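PDB 6ERC: peroxinectin A from Dictyostelium discoideum, which catalyses the hydrogen peroxide-dependent oxidation of phenolic donors as a secreted haem peroxidase that also oxidises halides and thiocyanate. Local coordinates for residues G172-T177 with L226-H231. Numbering follows the deposited sequence.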
loop_
_atom_site.group_PDB
_atom_site.type_symbol
_atom_site.label_atom_id
_atom_site.label_comp_id
_atom_site.label_asym_id
_atom_site.label_seq_id
_atom_site.Cartn_x
_atom_site.Cartn_y
_atom_site.Cartn_z
ATOM N N GLY A 172 -26.779 10.717 5.438
ATOM C CA GLY A 172 -25.841 9.857 4.743
ATOM C C GLY A 172 -24.392 10.269 4.882
ATOM O O GLY A 172 -23.581 9.956 4.006
ATOM N N GLU A 173 -24.042 10.951 5.966
ATOM C CA GLU A 173 -22.716 11.522 6.134
ATOM C C GLU A 173 -21.844 10.637 7.019
ATOM O O GLU A 173 -22.326 9.739 7.717
ATOM C CB GLU A 173 -22.811 12.929 6.730
ATOM C CG GLU A 173 -23.579 13.906 5.857
ATOM C CD GLU A 173 -23.614 15.310 6.430
ATOM O OE1 GLU A 173 -22.564 15.778 6.921
ATOM O OE2 GLU A 173 -24.692 15.944 6.393
ATOM N N MET A 174 -20.541 10.906 6.975
ATOM C CA MET A 174 -19.559 10.218 7.800
ATOM C C MET A 174 -19.273 11.031 9.056
ATOM O O MET A 174 -19.230 12.262 9.010
ATOM C CB MET A 174 -18.256 9.997 7.029
ATOM C CG MET A 174 -18.382 9.098 5.810
ATOM S SD MET A 174 -18.836 7.400 6.212
ATOM C CE MET A 174 -17.346 6.835 7.031
ATOM N N LYS A 175 -19.070 10.338 10.174
ATOM C CA LYS A 175 -18.665 11.015 11.398
ATOM C C LYS A 175 -17.382 11.804 11.162
ATOM O O LYS A 175 -16.513 11.407 10.380
ATOM C CB LYS A 175 -18.450 10.011 12.532
ATOM C CG LYS A 175 -19.719 9.353 13.052
ATOM C CD LYS A 175 -19.407 8.417 14.218
ATOM C CE LYS A 175 -20.656 7.726 14.738
ATOM N NZ LYS A 175 -20.338 6.709 15.779
ATOM N N MET A 176 -17.264 12.931 11.855
ATOM C CA MET A 176 -16.162 13.850 11.628
ATOM C C MET A 176 -15.871 14.594 12.921
ATOM O O MET A 176 -16.749 14.750 13.775
ATOM C CB MET A 176 -16.499 14.836 10.503
ATOM C CG MET A 176 -15.367 15.125 9.531
ATOM S SD MET A 176 -14.701 13.668 8.700
ATOM C CE MET A 176 -16.157 13.048 7.873
ATOM N N THR A 177 -14.628 15.046 13.060
ATOM C CA THR A 177 -14.214 15.883 14.181
ATOM C C THR A 177 -14.111 17.318 13.678
ATOM O O THR A 177 -13.172 17.661 12.950
ATOM C CB THR A 177 -12.882 15.410 14.766
ATOM O OG1 THR A 177 -12.992 14.045 15.187
ATOM C CG2 THR A 177 -12.481 16.269 15.961
ATOM N N LEU A 226 -9.541 14.184 3.215
ATOM C CA LEU A 226 -10.110 14.900 2.079
ATOM C C LEU A 226 -11.230 14.103 1.425
ATOM O O LEU A 226 -12.254 14.672 1.028
ATOM C CB LEU A 226 -9.020 15.230 1.059
ATOM C CG LEU A 226 -7.851 16.102 1.535
ATOM C CD1 LEU A 226 -7.007 16.546 0.347
ATOM C CD2 LEU A 226 -8.317 17.313 2.333
ATOM N N LEU A 227 -11.063 12.784 1.306
ATOM C CA LEU A 227 -12.116 11.976 0.701
ATOM C C LEU A 227 -13.322 11.853 1.621
ATOM O O LEU A 227 -14.442 11.635 1.145
ATOM C CB LEU A 227 -11.580 10.593 0.335
ATOM C CG LEU A 227 -10.540 10.552 -0.787
ATOM C CD1 LEU A 227 -10.149 9.110 -1.094
ATOM C CD2 LEU A 227 -11.044 11.246 -2.048
ATOM N N LEU A 228 -13.117 11.986 2.932
ATOM C CA LEU A 228 -14.249 12.066 3.844
ATOM C C LEU A 228 -14.984 13.391 3.677
ATOM O O LEU A 228 -16.220 13.421 3.628
ATOM C CB LEU A 228 -13.774 11.894 5.285
ATOM C CG LEU A 228 -13.294 10.506 5.714
ATOM C CD1 LEU A 228 -12.666 10.578 7.096
ATOM C CD2 LEU A 228 -14.429 9.499 5.702
ATOM N N ARG A 229 -14.239 14.495 3.584
ATOM C CA ARG A 229 -14.856 15.788 3.310
ATOM C C ARG A 229 -15.615 15.754 1.991
ATOM O O ARG A 229 -16.771 16.188 1.911
ATOM C CB ARG A 229 -13.788 16.880 3.280
ATOM C CG ARG A 229 -13.139 17.159 4.619
ATOM C CD ARG A 229 -12.039 18.195 4.476
ATOM N NE ARG A 229 -11.387 18.486 5.746
ATOM C CZ ARG A 229 -10.393 19.352 5.895
ATOM N NH1 ARG A 229 -9.927 20.021 4.847
ATOM N NH2 ARG A 229 -9.860 19.552 7.093
ATOM N N ASP A 230 -14.974 15.242 0.939
ATOM C CA ASP A 230 -15.631 15.139 -0.357
ATOM C C ASP A 230 -16.863 14.249 -0.284
ATOM O O ASP A 230 -17.831 14.464 -1.020
ATOM C CB ASP A 230 -14.644 14.606 -1.396
ATOM C CG ASP A 230 -15.025 14.981 -2.815
ATOM O OD1 ASP A 230 -15.246 16.183 -3.071
ATOM O OD2 ASP A 230 -15.080 14.080 -3.681
ATOM N N HIS A 231 -16.848 13.247 0.598
ATOM C CA HIS A 231 -18.017 12.391 0.765
ATOM C C HIS A 231 -19.174 13.165 1.386
ATOM O O HIS A 231 -20.287 13.177 0.848
ATOM C CB HIS A 231 -17.662 11.178 1.626
ATOM C CG HIS A 231 -18.836 10.306 1.944
ATOM N ND1 HIS A 231 -19.691 10.562 2.994
ATOM C CD2 HIS A 231 -19.303 9.187 1.342
ATOM C CE1 HIS A 231 -20.632 9.635 3.028
ATOM N NE2 HIS A 231 -20.419 8.788 2.037
#
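The imidazole of H231 meets the loop 172-177 in two ways. At its edge, near the ring plane, the carbonyl oxygen of G172 approaches CE1 of H231 at 3.1 Å; CA of E173 also lies near that plane, 4.2 Å from CE1 of H231. M174 approaches obliquely: its CG lies 3.4 Å from ND1 of H231, and its SD is 4.7 Å from the ring centroid, 26° off the normal. The ring reaches the loop because chi1 of H231 (175°) sets CG opposite the main-chain nitrogen; ND1 is hydrogen-bonded nearby, and S254 touches the side chain. One turn back, two methionines meet L228 at different atoms: CG of M174 packs 4.0 Å from CD2 of L228, while bends at chi2 and chi3 bring CE of M176 3.7 Å from CB of L228. Replacing H231 with alanine would probably open a gap beside M174 and lose the ND1 bond. Just beyond H231, OD1 of N232 accepts the M174 backbone N-H, and farther along helix 218-241 R236 forms a salt bridge with E173. Between the segments themselves, bent methionines pack loop against helix without hydrogen bonds, probably aided by electrostatic attraction between the polarised CE1-H and the G172 carbonyl.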